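Long-range contact in acetylene hydratase (Pelobacter acetylenicus, PDB 2E7Z), which catalyses the hydration of acetylene to acetaldehyde, using a tungsten-bis(molybdopterin guanine dinucleotide) cofactor and a [4Fe-4S] cluster: residues I52-L63 / C438-T446. Residues are numbered along the deposited sequence; the frame is centred on the assembly and turned at random.
With MGD (2-amino-5,6-dimercapto-7-methyl-3,7,8a,9-tetrahydro-8-oxa-1,3,9,10-tetraaza-anthracen-4-one guanosine dinucleotide), chain E.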
loop_
_atom_site.group_PDB
_atom_site.type_symbol
_atom_site.label_atom_id
_atom_site.label_comp_id
_atom_site.label_asym_id
_atom_site.label_seq_id
_atom_site.Cartn_x
_atom_site.Cartn_y
_atom_site.Cartn_z
ATOM N N ILE A 52 -5.975 17.940 13.158
ATOM C CA ILE A 52 -4.717 17.773 12.436
ATOM C C ILE A 52 -4.495 18.935 11.474
ATOM O O ILE A 52 -3.408 19.534 11.457
ATOM C CB ILE A 52 -4.714 16.452 11.675
ATOM C CG1 ILE A 52 -4.991 15.269 12.630
ATOM C CG2 ILE A 52 -3.360 16.253 10.957
ATOM C CD1 ILE A 52 -4.012 15.098 13.802
ATOM N N ARG A 53 -5.526 19.272 10.680
ATOM C CA ARG A 53 -5.402 20.421 9.785
ATOM C C ARG A 53 -4.971 21.704 10.526
ATOM O O ARG A 53 -4.210 22.521 9.988
ATOM C CB ARG A 53 -6.701 20.666 9.013
ATOM C CG ARG A 53 -6.554 21.734 7.952
ATOM C CD ARG A 53 -7.904 22.260 7.503
ATOM N NE ARG A 53 -8.390 23.376 8.320
ATOM C CZ ARG A 53 -8.027 24.646 8.141
ATOM N NH1 ARG A 53 -7.149 24.983 7.199
ATOM N NH2 ARG A 53 -8.586 25.590 8.897
ATOM N N THR A 54 -5.480 21.893 11.752
ATOM C CA THR A 54 -5.187 23.109 12.515
ATOM C C THR A 54 -4.171 22.896 13.628
ATOM O O THR A 54 -4.028 23.755 14.501
ATOM C CB THR A 54 -6.475 23.766 13.106
ATOM O OG1 THR A 54 -7.064 22.880 14.062
ATOM C CG2 THR A 54 -7.470 24.023 11.991
ATOM N N HIS A 55 -3.491 21.759 13.635
ATOM C CA HIS A 55 -2.588 21.434 14.732
ATOM C C HIS A 55 -1.507 22.488 14.865
ATOM O O HIS A 55 -0.953 22.941 13.852
ATOM C CB HIS A 55 -1.955 20.040 14.537
ATOM C CG HIS A 55 -1.442 19.492 15.823
ATOM N ND1 HIS A 55 -0.217 19.845 16.340
ATOM C CD2 HIS A 55 -2.022 18.680 16.734
ATOM C CE1 HIS A 55 -0.066 19.275 17.526
ATOM N NE2 HIS A 55 -1.134 18.543 17.775
ATOM N N LYS A 56 -1.195 22.902 16.102
ATOM C CA LYS A 56 -0.167 23.934 16.284
ATOM C C LYS A 56 1.198 23.526 15.750
ATOM O O LYS A 56 1.986 24.387 15.377
ATOM C CB LYS A 56 -0.040 24.366 17.755
ATOM C CG LYS A 56 0.423 23.269 18.691
ATOM C CD LYS A 56 0.489 23.733 20.145
ATOM C CE LYS A 56 1.456 24.898 20.342
ATOM N NZ LYS A 56 2.889 24.507 20.178
ATOM N N ASP A 57 1.460 22.214 15.665
ATOM C CA ASP A 57 2.763 21.731 15.154
ATOM C C ASP A 57 2.784 21.497 13.657
ATOM O O ASP A 57 3.807 21.042 13.122
ATOM C CB ASP A 57 3.215 20.475 15.901
ATOM C CG ASP A 57 3.389 20.731 17.394
ATOM O OD1 ASP A 57 3.856 21.838 17.733
ATOM O OD2 ASP A 57 3.061 19.835 18.203
ATOM N N ARG A 58 1.673 21.778 12.971
ATOM C CA ARG A 58 1.658 21.600 11.520
ATOM C C ARG A 58 2.689 22.532 10.881
ATOM O O ARG A 58 2.840 23.703 11.261
ATOM C CB ARG A 58 0.253 21.870 10.978
ATOM C CG ARG A 58 0.148 21.636 9.481
ATOM C CD ARG A 58 -1.265 21.792 8.994
ATOM N NE ARG A 58 -1.232 21.717 7.504
ATOM C CZ ARG A 58 -2.201 22.152 6.686
ATOM N NH1 ARG A 58 -3.334 22.662 7.172
ATOM N NH2 ARG A 58 -2.060 22.089 5.362
ATOM N N VAL A 59 3.445 21.997 9.928
ATOM C CA VAL A 59 4.384 22.800 9.165
ATOM C C VAL A 59 3.627 23.557 8.087
ATOM O O VAL A 59 3.061 22.944 7.166
ATOM C CB VAL A 59 5.494 21.902 8.539
ATOM C CG1 VAL A 59 6.436 22.710 7.652
ATOM C CG2 VAL A 59 6.285 21.192 9.654
ATOM N N LEU A 60 3.601 24.887 8.181
ATOM C CA LEU A 60 2.846 25.715 7.248
ATOM C C LEU A 60 3.724 26.570 6.336
ATOM O O LEU A 60 3.216 27.255 5.435
ATOM C CB LEU A 60 1.824 26.585 7.995
ATOM C CG LEU A 60 0.660 25.840 8.628
ATOM C CD1 LEU A 60 -0.225 26.896 9.357
ATOM C CD2 LEU A 60 -0.160 25.032 7.650
ATOM N N TYR A 61 5.032 26.535 6.553
ATOM C CA TYR A 61 5.979 27.350 5.795
ATOM C C TYR A 61 7.207 26.518 5.470
ATOM O O TYR A 61 7.601 25.656 6.271
ATOM C CB TYR A 61 6.408 28.614 6.582
ATOM C CG TYR A 61 5.240 29.508 6.914
ATOM C CD1 TYR A 61 4.493 29.293 8.055
ATOM C CD2 TYR A 61 4.863 30.554 6.061
ATOM C CE1 TYR A 61 3.382 30.087 8.357
ATOM C CE2 TYR A 61 3.766 31.371 6.361
ATOM C CZ TYR A 61 3.041 31.116 7.499
ATOM O OH TYR A 61 1.961 31.910 7.802
ATOM N N PRO A 62 7.819 26.781 4.317
ATOM C CA PRO A 62 9.065 26.076 4.015
ATOM C C PRO A 62 10.131 26.298 5.092
ATOM O O PRO A 62 10.314 27.427 5.581
ATOM C CB PRO A 62 9.507 26.698 2.697
ATOM C CG PRO A 62 8.234 27.130 2.036
ATOM C CD PRO A 62 7.404 27.651 3.190
ATOM N N LEU A 63 10.810 25.212 5.448
ATOM C CA LEU A 63 11.929 25.282 6.397
ATOM C C LEU A 63 13.204 24.802 5.744
ATOM O O LEU A 63 13.211 23.781 5.071
ATOM C CB LEU A 63 11.652 24.437 7.639
ATOM C CG LEU A 63 10.433 24.781 8.477
ATOM C CD1 LEU A 63 10.156 23.678 9.450
ATOM C CD2 LEU A 63 10.703 26.109 9.222
ATOM N N CYS A 438 11.573 16.972 1.939
ATOM C CA CYS A 438 10.419 16.298 2.518
ATOM C C CYS A 438 9.196 17.169 2.404
ATOM O O CYS A 438 9.204 18.263 2.978
ATOM C CB CYS A 438 10.702 15.851 3.956
ATOM S SG CYS A 438 9.325 14.966 4.702
ATOM N N TYR A 439 8.185 16.725 1.666
ATOM C CA TYR A 439 6.952 17.478 1.454
ATOM C C TYR A 439 5.880 16.811 2.307
ATOM O O TYR A 439 5.426 15.688 2.025
ATOM C CB TYR A 439 6.615 17.498 -0.057
ATOM C CG TYR A 439 5.264 18.060 -0.413
ATOM C CD1 TYR A 439 4.995 19.428 -0.309
ATOM C CD2 TYR A 439 4.249 17.223 -0.898
ATOM C CE1 TYR A 439 3.750 19.933 -0.670
ATOM C CE2 TYR A 439 3.026 17.727 -1.244
ATOM C CZ TYR A 439 2.773 19.079 -1.139
ATOM O OH TYR A 439 1.505 19.519 -1.466
ATOM N N ASP A 440 5.508 17.479 3.410
ATOM C CA ASP A 440 4.720 16.802 4.440
ATOM C C ASP A 440 3.901 17.838 5.187
ATOM O O ASP A 440 3.912 19.015 4.839
ATOM C CB ASP A 440 5.646 16.014 5.410
ATOM C CG ASP A 440 4.958 14.783 6.036
ATOM O OD1 ASP A 440 4.141 14.986 6.966
ATOM O OD2 ASP A 440 5.256 13.625 5.603
ATOM N N GLN A 441 3.202 17.358 6.200
ATOM C CA GLN A 441 2.406 18.231 7.086
ATOM C C GLN A 441 3.066 18.446 8.436
ATOM O O GLN A 441 2.698 19.382 9.149
ATOM C CB GLN A 441 1.019 17.609 7.256
ATOM C CG GLN A 441 0.193 17.648 5.962
ATOM C CD GLN A 441 -1.167 16.958 6.016
ATOM O OE1 GLN A 441 -1.992 17.164 5.100
ATOM N NE2 GLN A 441 -1.409 16.136 7.017
ATOM N N PHE A 442 4.016 17.592 8.800
ATOM C CA PHE A 442 4.660 17.655 10.114
ATOM C C PHE A 442 6.150 17.400 10.014
ATOM O O PHE A 442 6.635 16.883 8.988
ATOM C CB PHE A 442 3.983 16.642 11.046
ATOM C CG PHE A 442 2.543 16.997 11.342
ATOM C CD1 PHE A 442 2.246 17.936 12.333
ATOM C CD2 PHE A 442 1.507 16.472 10.592
ATOM C CE1 PHE A 442 0.923 18.313 12.582
ATOM C CE2 PHE A 442 0.184 16.835 10.821
ATOM C CZ PHE A 442 -0.095 17.788 11.820
ATOM N N MET A 443 6.872 17.748 11.082
ATOM C CA MET A 443 8.287 17.451 11.202
ATOM C C MET A 443 8.445 15.965 11.579
ATOM O O MET A 443 8.789 15.610 12.697
ATOM C CB MET A 443 8.943 18.413 12.206
ATOM C CG MET A 443 10.457 18.336 12.302
ATOM S SD MET A 443 11.397 18.581 10.743
ATOM C CE MET A 443 11.226 20.340 10.462
ATOM N N THR A 444 8.180 15.101 10.611
ATOM C CA THR A 444 8.260 13.670 10.800
ATOM C C THR A 444 9.719 13.238 10.974
ATOM O O THR A 444 10.642 14.010 10.728
ATOM C CB THR A 444 7.690 12.931 9.581
ATOM O OG1 THR A 444 8.575 13.178 8.488
ATOM C CG2 THR A 444 6.294 13.417 9.269
ATOM N N PRO A 445 9.941 11.989 11.411
ATOM C CA PRO A 445 11.297 11.506 11.501
ATOM C C PRO A 445 12.065 11.635 10.179
ATOM O O PRO A 445 13.237 11.941 10.181
ATOM C CB PRO A 445 11.119 10.052 11.955
ATOM C CG PRO A 445 9.823 10.107 12.819
ATOM C CD PRO A 445 8.959 11.064 12.033
ATOM N N THR A 446 11.381 11.419 9.052
ATOM C CA THR A 446 12.001 11.633 7.741
ATOM C C THR A 446 12.287 13.119 7.483
ATOM O O THR A 446 13.362 13.475 7.032
ATOM C CB THR A 446 11.093 11.062 6.639
ATOM O OG1 THR A 446 10.925 9.676 6.902
ATOM C CG2 THR A 446 11.755 11.230 5.300
HETATM P PB MGD E . 3.489 6.906 6.318
HETATM O O1B MGD E . 4.772 6.122 6.189
HETATM O O2B MGD E . 2.872 7.107 7.653
HETATM O O3B MGD E . 2.329 6.280 5.403
HETATM O O3A MGD E . 2.616 4.449 3.707
HETATM P PA MGD E . 2.238 6.013 3.821
HETATM O O1A MGD E . 0.802 6.268 3.472
HETATM O O2A MGD E . 3.327 6.739 3.091
HETATM O "O5'" MGD E . 3.788 8.342 5.649
HETATM C "C5'" MGD E . 2.700 9.153 5.240
HETATM C "C4'" MGD E . 3.154 10.589 5.411
HETATM O "O4'" MGD E . 2.204 11.418 4.724
HETATM C "C3'" MGD E . 3.098 11.084 6.852
HETATM O "O3'" MGD E . 4.394 11.582 7.223
HETATM C "C2'" MGD E . 2.023 12.191 6.894
HETATM O "O2'" MGD E . 2.274 13.294 7.787
HETATM C "C1'" MGD E . 2.035 12.650 5.461
HETATM N N9 MGD E . 0.779 13.214 4.942
HETATM C C8 MGD E . -0.485 12.793 5.198
HETATM N N7 MGD E . -1.375 13.483 4.466
HETATM C C5 MGD E . -0.663 14.312 3.671
HETATM C C6 MGD E . -0.953 15.310 2.656
HETATM O O6 MGD E . -2.126 15.559 2.307
HETATM N N1 MGD E . 0.109 15.909 2.092
HETATM C C2 MGD E . 1.375 15.733 2.456
HETATM N N2 MGD E . 2.356 16.414 1.796
HETATM N N3 MGD E . 1.712 14.843 3.384
HETATM C C4 MGD E . 0.740 14.129 3.989
HETATM C C10 MGD E . 1.568 3.496 3.886
HETATM C C11 MGD E . 2.092 2.172 3.375
HETATM O O11 MGD E . 3.129 1.794 4.279
HETATM C C12 MGD E . 0.986 1.145 3.359
HETATM S S12 MGD E . -0.465 1.532 2.541
HETATM C C13 MGD E . 1.157 -0.063 3.920
HETATM S S13 MGD E . -0.108 -1.198 4.033
HETATM C C14 MGD E . 2.459 -0.508 4.512
HETATM N N15 MGD E . 2.400 -0.604 5.963
HETATM C C16 MGD E . 3.598 -0.896 6.546
HETATM C C17 MGD E . 3.748 -1.676 7.782
HETATM O O17 MGD E . 2.743 -2.136 8.368
HETATM N N18 MGD E . 4.997 -1.882 8.245
HETATM C C19 MGD E . 6.109 -1.408 7.628
HETATM N N19 MGD E . 7.333 -1.643 8.146
HETATM N N20 MGD E . 6.037 -0.669 6.514
HETATM C C21 MGD E . 4.853 -0.407 5.946
HETATM N N22 MGD E . 4.805 0.304 4.817
HETATM C C23 MGD E . 3.573 0.457 4.073
HETATM O O HOH W 1 5.639 19.049 13.370
#
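With CG of F442 anti to its own carbonyl carbon (chi1 -66°) and CG2 of I52 anti to its backbone N, ring and methyl meet: I52 CG2 lies 3.6 Å from F442 CE2, at the ring edge. A flat apolar ring suits a site bounded by this aliphatic methyl and by H55 CB near CE1; its edge is turned toward the face of the H55 imidazole in an offset edge-to-face pair, planes at 76°. H55 itself is fixed at both nitrogens, ND1 accepting from D57 N and NE2 bonded to the P615 carbonyl. The backbones are joined by V59 N, which donates to Q441 O (2.8 Å), and by a water that bridges D57 O and M443 N; branched V59 also lays CG2 against F442 C. This loop follows strand 435-440 of a mixed, mainly parallel sheet, whose C-terminal end binds the guanosine of one of the two MGDs, Y439 O accepting from N2. D440 OD1 accepts from Q441 N, F442 N (an Asx turn) and MGD O2', while OD2 takes MGD O3'. Were D440 replaced by an alanine, both ribose hydroxyls would probably lose these acceptors and the turn could shift. In one of two conformers, M443 brings CE to L63 CD1 (3.6 Å), beside W75.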